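Local coordinates for CDA peptide synthetase I (Streptomyces coelicolor, PDB 5DU9), which is a peptide synthetase, represented here by its condensation domain, a two-lobed fold of the CoA-dependent acyltransferase superfamily, at residues 32-43 with 148-158; 275-283 with 442-450. The protein carries 1 engineered substitution. All coordinates share one frame; numbering follows the deposited sequence.

Contact 1 (32-43 with 148-158); sequences YRTGSCLEIDGP and GRHLYYLGVHH. With UM2 ((2S)-2-amino-N-butyl-propanamide), chain E.
R33 and T34 both reach the carbonyl of V156, a densely packed point in the antiparallel pairing of strands 33-40 and 149-157. T34 N donates to V156 O at 3.0 Å, while R33 NE comes to the same oxygen from the opposite face of the carbonyl plane, 3.3 Å away. Arginine suits the place because bends at chi2 and chi3 fold its long chain back over the neighbouring strand, and its guanidinium continues to D125 and T128. The guanidinium plane lies 34° from the ring of Y153, whose hydroxyl also binds D125; a water bridges Y153 OH to T34 O. G155, with no side chain, lets the R33 guanidinium and Y153 hydroxyl lie close by; its N is 3.6 Å above one face of the Y153 ring. On the other face of the sheet T34 OG1 presses against V156 CG2 at 3.1 Å. H158, of the ligand pocket, has its N on Y32 O (2.8 Å); its ring extends past T34 CG2, and NE2 accepts in the ring plane from NCQ of (2S)-2-amino-N-butyl-propanamide at 2.8 Å.

C37 CB meets L151 CD2, I40 CD1 lies along Y152 CB, and the pairing stays regular as far as I40 and H150, joined by backbone bonds I40 N to H150 O (2.9 Å) and H150 N to I40 O (2.8 Å). The solvent side begins with E39, salt-bridged to R383, and the exposed P43 and R149. Strand 138-146 flanks 149-157, strand 379-384 flanks 33-40, and helix 163-182 covers the face bearing S36, L38, Y152 and L154.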
# COMPACT_ATOMS: atom_id res chain seq x y z
N TYR A 32 -6.88 -8.70 6.99
CA TYR A 32 -6.78 -7.28 6.67
C TYR A 32 -5.85 -6.55 7.65
O TYR A 32 -5.88 -5.32 7.75
CB TYR A 32 -8.18 -6.65 6.63
CG TYR A 32 -8.87 -6.98 5.32
CD1 TYR A 32 -9.58 -8.17 5.17
CD2 TYR A 32 -8.78 -6.14 4.23
CE1 TYR A 32 -10.19 -8.49 3.97
CE2 TYR A 32 -9.38 -6.46 3.02
CZ TYR A 32 -10.09 -7.63 2.90
OH TYR A 32 -10.69 -7.94 1.70
N ARG A 33 -5.00 -7.31 8.34
CA ARG A 33 -3.86 -6.73 9.04
C ARG A 33 -2.77 -6.39 8.03
O ARG A 33 -2.34 -7.26 7.26
CB ARG A 33 -3.28 -7.68 10.09
CG ARG A 33 -4.17 -7.99 11.30
CD ARG A 33 -4.34 -6.81 12.24
NE ARG A 33 -3.08 -6.13 12.57
CZ ARG A 33 -2.36 -6.32 13.68
NH1 ARG A 33 -2.75 -7.18 14.62
NH2 ARG A 33 -1.25 -5.63 13.86
N THR A 34 -2.33 -5.14 8.04
CA THR A 34 -1.28 -4.68 7.15
C THR A 34 -0.18 -4.04 7.97
O THR A 34 -0.33 -3.84 9.18
CB THR A 34 -1.81 -3.68 6.11
OG1 THR A 34 -2.47 -2.61 6.79
CG2 THR A 34 -2.80 -4.36 5.19
N GLY A 35 0.94 -3.71 7.33
CA GLY A 35 2.02 -3.10 8.07
C GLY A 35 3.18 -2.61 7.24
O GLY A 35 3.32 -2.94 6.06
N SER A 36 4.01 -1.80 7.88
CA SER A 36 5.25 -1.33 7.30
C SER A 36 6.20 -1.10 8.45
O SER A 36 5.83 -1.27 9.61
CB SER A 36 5.05 -0.05 6.50
OG SER A 36 4.66 1.01 7.35
N CYS A 37 7.43 -0.72 8.15
CA CYS A 37 8.37 -0.35 9.19
C CYS A 37 9.36 0.69 8.69
O CYS A 37 9.45 0.93 7.49
CB CYS A 37 9.12 -1.58 9.71
SG CYS A 37 10.23 -2.36 8.51
N LEU A 38 10.06 1.32 9.63
CA LEU A 38 11.16 2.22 9.33
C LEU A 38 12.47 1.58 9.77
O LEU A 38 12.60 1.17 10.92
CB LEU A 38 11.01 3.57 10.04
CG LEU A 38 9.86 4.50 9.68
CD1 LEU A 38 9.95 5.75 10.54
CD2 LEU A 38 9.87 4.87 8.20
N GLU A 39 13.42 1.49 8.85
CA GLU A 39 14.77 1.09 9.19
C GLU A 39 15.53 2.35 9.57
O GLU A 39 15.73 3.23 8.74
CB GLU A 39 15.43 0.36 8.03
CG GLU A 39 14.73 -0.95 7.68
CD GLU A 39 15.34 -1.65 6.48
OE1 GLU A 39 15.95 -0.96 5.64
OE2 GLU A 39 15.20 -2.88 6.38
N ILE A 40 15.95 2.43 10.83
CA ILE A 40 16.50 3.65 11.40
C ILE A 40 17.98 3.44 11.73
O ILE A 40 18.35 2.47 12.38
CB ILE A 40 15.70 4.08 12.64
CG1 ILE A 40 14.24 4.36 12.24
CG2 ILE A 40 16.31 5.32 13.29
CD1 ILE A 40 13.25 4.26 13.37
N ASP A 41 18.82 4.37 11.27
CA ASP A 41 20.27 4.14 11.23
C ASP A 41 21.01 4.63 12.47
O ASP A 41 22.24 4.64 12.49
CB ASP A 41 20.86 4.81 9.98
CG ASP A 41 20.73 6.33 10.00
OD1 ASP A 41 20.05 6.87 10.90
OD2 ASP A 41 21.30 6.98 9.11
N GLY A 42 20.28 5.04 13.50
CA GLY A 42 20.90 5.53 14.72
C GLY A 42 20.00 5.39 15.93
O GLY A 42 18.81 5.12 15.79
N PRO A 43 20.57 5.57 17.13
CA PRO A 43 19.84 5.34 18.38
C PRO A 43 18.68 6.31 18.62
O PRO A 43 18.80 7.51 18.35
CB PRO A 43 20.91 5.50 19.46
CG PRO A 43 21.97 6.34 18.83
CD PRO A 43 21.97 5.98 17.38
N GLY A 148 23.59 0.21 17.05
CA GLY A 148 22.82 1.42 17.24
C GLY A 148 21.61 1.51 16.32
O GLY A 148 20.81 2.44 16.43
N ARG A 149 21.47 0.54 15.41
CA ARG A 149 20.38 0.56 14.44
C ARG A 149 19.06 0.20 15.11
O ARG A 149 19.03 -0.56 16.07
CB ARG A 149 20.66 -0.40 13.29
CG ARG A 149 21.85 -0.01 12.43
CD ARG A 149 22.06 -0.99 11.28
NE ARG A 149 22.40 -2.33 11.75
CZ ARG A 149 23.62 -2.74 12.06
NH1 ARG A 149 24.66 -1.91 11.97
NH2 ARG A 149 23.82 -3.98 12.48
N HIS A 150 17.98 0.76 14.58
CA HIS A 150 16.64 0.49 15.09
C HIS A 150 15.67 0.13 13.97
O HIS A 150 15.95 0.34 12.79
CB HIS A 150 16.11 1.69 15.87
CG HIS A 150 16.67 1.81 17.25
ND1 HIS A 150 17.96 2.21 17.50
CD2 HIS A 150 16.11 1.56 18.46
CE1 HIS A 150 18.17 2.21 18.81
NE2 HIS A 150 17.07 1.83 19.41
N LEU A 151 14.53 -0.41 14.37
CA LEU A 151 13.44 -0.69 13.45
C LEU A 151 12.14 -0.32 14.14
O LEU A 151 11.87 -0.80 15.24
CB LEU A 151 13.45 -2.16 13.03
CG LEU A 151 12.50 -2.57 11.90
CD1 LEU A 151 13.07 -3.77 11.15
CD2 LEU A 151 11.11 -2.90 12.43
N TYR A 152 11.36 0.54 13.51
CA TYR A 152 10.04 0.90 14.02
C TYR A 152 8.98 0.19 13.20
O TYR A 152 8.87 0.43 12.01
CB TYR A 152 9.80 2.41 13.97
CG TYR A 152 8.54 2.83 14.70
CD1 TYR A 152 7.28 2.61 14.15
CD2 TYR A 152 8.61 3.44 15.95
CE1 TYR A 152 6.13 2.98 14.82
CE2 TYR A 152 7.47 3.81 16.62
CZ TYR A 152 6.23 3.58 16.05
OH TYR A 152 5.09 3.95 16.73
N TYR A 153 8.19 -0.66 13.86
CA TYR A 153 7.12 -1.40 13.21
C TYR A 153 5.77 -0.75 13.45
O TYR A 153 5.38 -0.49 14.59
CB TYR A 153 7.08 -2.84 13.71
CG TYR A 153 5.81 -3.60 13.38
CD1 TYR A 153 5.50 -3.98 12.08
CD2 TYR A 153 4.93 -3.98 14.39
CE1 TYR A 153 4.34 -4.68 11.79
CE2 TYR A 153 3.77 -4.68 14.12
CZ TYR A 153 3.49 -5.04 12.82
OH TYR A 153 2.33 -5.75 12.55
N LEU A 154 5.06 -0.49 12.36
CA LEU A 154 3.69 0.01 12.40
C LEU A 154 2.76 -1.05 11.83
O LEU A 154 2.72 -1.27 10.62
CB LEU A 154 3.57 1.31 11.60
CG LEU A 154 2.15 1.84 11.40
CD1 LEU A 154 1.50 2.21 12.72
CD2 LEU A 154 2.16 3.04 10.46
N GLY A 155 2.03 -1.71 12.72
CA GLY A 155 1.03 -2.68 12.33
C GLY A 155 -0.33 -2.02 12.47
O GLY A 155 -0.57 -1.30 13.43
N VAL A 156 -1.21 -2.26 11.50
CA VAL A 156 -2.53 -1.65 11.53
C VAL A 156 -3.58 -2.61 11.03
O VAL A 156 -3.26 -3.64 10.43
CB VAL A 156 -2.59 -0.37 10.67
CG1 VAL A 156 -1.59 0.67 11.16
CG2 VAL A 156 -2.34 -0.69 9.19
N HIS A 157 -4.83 -2.28 11.31
CA HIS A 157 -5.93 -2.84 10.56
C HIS A 157 -6.12 -1.96 9.34
O HIS A 157 -6.11 -0.74 9.46
CB HIS A 157 -7.21 -2.90 11.38
CG HIS A 157 -8.24 -3.82 10.80
ND1 HIS A 157 -8.88 -3.55 9.61
CD2 HIS A 157 -8.73 -5.00 11.24
CE1 HIS A 157 -9.72 -4.54 9.34
NE2 HIS A 157 -9.64 -5.43 10.31
N HIS A 158 -6.26 -2.57 8.17
CA HIS A 158 -6.38 -1.80 6.94
C HIS A 158 -7.54 -0.80 6.98
O HIS A 158 -7.53 0.20 6.26
CB HIS A 158 -6.52 -2.74 5.74
CG HIS A 158 -6.00 -2.17 4.45
ND1 HIS A 158 -5.84 -0.82 4.25
CD2 HIS A 158 -5.57 -2.78 3.32
CE1 HIS A 158 -5.35 -0.61 3.04
NE2 HIS A 158 -5.18 -1.79 2.45
CCH UM2 E . -11.94 -2.70 -1.25
CCI UM2 E . -10.98 -2.07 -0.25
CCJ UM2 E . -10.08 -3.10 0.43
CCK UM2 E . -8.88 -3.51 -0.42
NCL UM2 E . -7.75 -2.60 -0.32
CCM UM2 E . -6.49 -3.04 -0.24
OCN UM2 E . -6.19 -4.13 0.23
CCO UM2 E . -5.42 -2.13 -0.77
CCP UM2 E . -5.22 -2.41 -2.26
NCQ UM2 E . -4.14 -2.40 -0.08
O HOH W 1 -0.18 -5.74 11.23
O HOH W 2 2.40 0.49 8.59

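Contact 2 (275-283 with 442-450)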
# COMPACT_ATOMS: atom_id res chain seq x y z
N VAL A 275 5.66 -5.09 -16.08
CA VAL A 275 4.80 -6.16 -15.60
C VAL A 275 3.90 -6.65 -16.74
O VAL A 275 3.74 -7.85 -16.94
CB VAL A 275 3.94 -5.73 -14.40
CG1 VAL A 275 3.01 -6.85 -13.97
CG2 VAL A 275 4.82 -5.32 -13.23
N ALA A 276 3.32 -5.72 -17.50
CA ALA A 276 2.46 -6.09 -18.62
C ALA A 276 3.23 -6.93 -19.64
O ALA A 276 2.73 -7.95 -20.12
CB ALA A 276 1.90 -4.85 -19.29
N ALA A 277 4.44 -6.50 -19.96
CA ALA A 277 5.29 -7.22 -20.91
C ALA A 277 5.66 -8.60 -20.37
O ALA A 277 5.69 -9.58 -21.11
CB ALA A 277 6.54 -6.42 -21.21
N PHE A 278 5.95 -8.66 -19.08
CA PHE A 278 6.29 -9.92 -18.41
C PHE A 278 5.13 -10.91 -18.48
O PHE A 278 5.32 -12.09 -18.80
CB PHE A 278 6.68 -9.65 -16.95
CG PHE A 278 7.04 -10.89 -16.18
CD1 PHE A 278 8.24 -11.54 -16.41
CD2 PHE A 278 6.20 -11.38 -15.20
CE1 PHE A 278 8.59 -12.67 -15.70
CE2 PHE A 278 6.54 -12.51 -14.47
CZ PHE A 278 7.73 -13.16 -14.73
N LEU A 279 3.93 -10.44 -18.18
CA LEU A 279 2.74 -11.28 -18.25
C LEU A 279 2.50 -11.74 -19.68
O LEU A 279 2.20 -12.91 -19.91
CB LEU A 279 1.51 -10.53 -17.72
CG LEU A 279 1.52 -10.18 -16.24
CD1 LEU A 279 0.24 -9.43 -15.88
CD2 LEU A 279 1.70 -11.40 -15.36
N HIS A 280 2.64 -10.83 -20.63
CA HIS A 280 2.44 -11.16 -22.04
C HIS A 280 3.44 -12.20 -22.53
O HIS A 280 3.07 -13.16 -23.22
CB HIS A 280 2.54 -9.90 -22.90
CG HIS A 280 2.68 -10.19 -24.37
ND1 HIS A 280 1.63 -10.65 -25.13
CD2 HIS A 280 3.74 -10.10 -25.20
CE1 HIS A 280 2.04 -10.82 -26.38
NE2 HIS A 280 3.32 -10.50 -26.44
N ARG A 281 4.71 -12.02 -22.17
CA ARG A 281 5.76 -12.92 -22.64
C ARG A 281 5.64 -14.30 -22.00
O ARG A 281 5.96 -15.32 -22.63
CB ARG A 281 7.14 -12.32 -22.34
CG ARG A 281 8.28 -12.95 -23.12
CD ARG A 281 8.35 -12.43 -24.55
NE ARG A 281 9.57 -12.88 -25.21
CZ ARG A 281 9.67 -13.93 -26.02
NH1 ARG A 281 8.60 -14.68 -26.30
NH2 ARG A 281 10.83 -14.24 -26.57
N THR A 282 5.18 -14.33 -20.75
CA THR A 282 5.05 -15.59 -20.02
C THR A 282 3.92 -16.43 -20.57
O THR A 282 4.09 -17.63 -20.82
CB THR A 282 4.81 -15.33 -18.51
OG1 THR A 282 5.93 -14.64 -17.95
CG2 THR A 282 4.61 -16.63 -17.75
N THR A 283 2.76 -15.81 -20.77
CA THR A 283 1.54 -16.53 -21.15
C THR A 283 1.23 -16.45 -22.64
O THR A 283 0.45 -17.25 -23.16
CB THR A 283 0.32 -15.98 -20.38
OG1 THR A 283 0.01 -14.66 -20.84
CG2 THR A 283 0.60 -15.94 -18.89
N THR A 442 12.10 -5.16 -29.50
CA THR A 442 10.82 -5.83 -29.70
C THR A 442 10.58 -6.79 -28.54
O THR A 442 11.38 -7.69 -28.31
CB THR A 442 10.80 -6.59 -31.03
OG1 THR A 442 11.16 -5.70 -32.10
CG2 THR A 442 9.43 -7.19 -31.30
N VAL A 443 9.48 -6.59 -27.83
CA VAL A 443 9.19 -7.39 -26.64
C VAL A 443 9.17 -8.89 -26.93
O VAL A 443 9.71 -9.67 -26.14
CB VAL A 443 7.84 -6.97 -26.00
CG1 VAL A 443 7.43 -7.91 -24.87
CG2 VAL A 443 7.94 -5.54 -25.47
N ASP A 444 8.56 -9.32 -28.03
CA ASP A 444 8.45 -10.75 -28.27
C ASP A 444 9.75 -11.34 -28.85
O ASP A 444 9.78 -12.51 -29.23
CB ASP A 444 7.24 -11.06 -29.18
CG ASP A 444 7.38 -10.50 -30.59
OD1 ASP A 444 8.49 -10.15 -31.02
OD2 ASP A 444 6.34 -10.43 -31.29
N GLU A 445 10.81 -10.54 -28.91
CA GLU A 445 12.14 -11.04 -29.25
C GLU A 445 13.08 -11.02 -28.05
O GLU A 445 14.18 -11.59 -28.10
CB GLU A 445 12.75 -10.23 -30.40
CG GLU A 445 12.00 -10.36 -31.71
CD GLU A 445 12.54 -9.43 -32.78
OE1 GLU A 445 13.59 -8.80 -32.55
OE2 GLU A 445 11.90 -9.33 -33.86
N VAL A 446 12.67 -10.36 -26.97
CA VAL A 446 13.48 -10.33 -25.76
C VAL A 446 13.40 -11.68 -25.05
O VAL A 446 12.32 -12.19 -24.78
CB VAL A 446 13.03 -9.21 -24.79
CG1 VAL A 446 13.85 -9.24 -23.50
CG2 VAL A 446 13.15 -7.85 -25.44
N ALA A 447 14.56 -12.25 -24.76
CA ALA A 447 14.61 -13.56 -24.11
C ALA A 447 14.11 -13.47 -22.68
O ALA A 447 14.64 -12.72 -21.86
CB ALA A 447 16.02 -14.11 -24.14
N LEU A 448 13.06 -14.23 -22.39
CA LEU A 448 12.58 -14.40 -21.02
C LEU A 448 13.14 -15.71 -20.49
O LEU A 448 12.73 -16.79 -20.91
CB LEU A 448 11.05 -14.39 -20.98
CG LEU A 448 10.39 -14.72 -19.64
CD1 LEU A 448 10.78 -13.73 -18.56
CD2 LEU A 448 8.88 -14.75 -19.80
N LEU A 449 14.10 -15.59 -19.58
CA LEU A 449 14.83 -16.75 -19.07
C LEU A 449 14.23 -17.21 -17.75
O LEU A 449 13.86 -16.40 -16.91
CB LEU A 449 16.31 -16.40 -18.89
CG LEU A 449 16.99 -15.83 -20.14
CD1 LEU A 449 18.37 -15.28 -19.80
CD2 LEU A 449 17.09 -16.89 -21.23
N THR A 450 14.13 -18.52 -17.57
CA THR A 450 13.47 -19.08 -16.39
C THR A 450 14.39 -19.08 -15.18
O THR A 450 15.54 -18.64 -15.26
CB THR A 450 12.98 -20.52 -16.64
OG1 THR A 450 14.10 -21.37 -16.91
CG2 THR A 450 12.02 -20.55 -17.82
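R281 holds V446 O side-on with two nitrogens, NE at 2.9 Å and NH2 at 3.1 Å, and so ties the last turn of helix 267-283 to the C-terminal tail of the modelled chain, within the condensation domain. NE lies in the carbonyl plane of V446, whereas NH2 stands above it; the oxygen is close to the guanidinium plane for both. Arginine suits the place, being long enough to reach across and carrying two N-H groups that converge on one oxygen; the bend at chi2 (79°) turns it toward the tail. A short 3-10 turn, 443-445, brings the backbone round the guanidinium, placing D444 O 3.3 Å above one face, at an angle too poor for a hydrogen bond.

Beyond the polar grip the packing is mostly apolar. The R281 and L448 side chains run past one another in opposite directions, R281 CG lying 3.8 Å from L448 CB. A277, small enough to admit a branched neighbour, meets V443 CG1, which also touches the edge of the H280 ring. F278, itself edge-to-face with F428 of helix 418-437, receives L448 CD1 at CE1. The other leucine methyl, CD2, ends 3.5 Å from T282 OG1, a hydroxyl that donates back to F278 O at 2.8 Å.

In the fold
Contact 1 and contact 2 belong to one condensation domain but to different regions of it: the centres of the two contacts are about 35 Å apart, their nearest atoms about 19 Å, and they do not touch. Contact 1 is complete in sequence before the first segment of contact 2 begins. The centre of contact 1 lies about 14 Å from the centre of the chain, that of contact 2 about 26 Å. Contact 1 supplies H158 to the pocket of (2S)-2-amino-N-butyl-propanamide, which C18, V19, M308, R312, E348 and S387 complete. Contact 2 contributes no residue to that pocket; it joins a helix to the tail at the periphery.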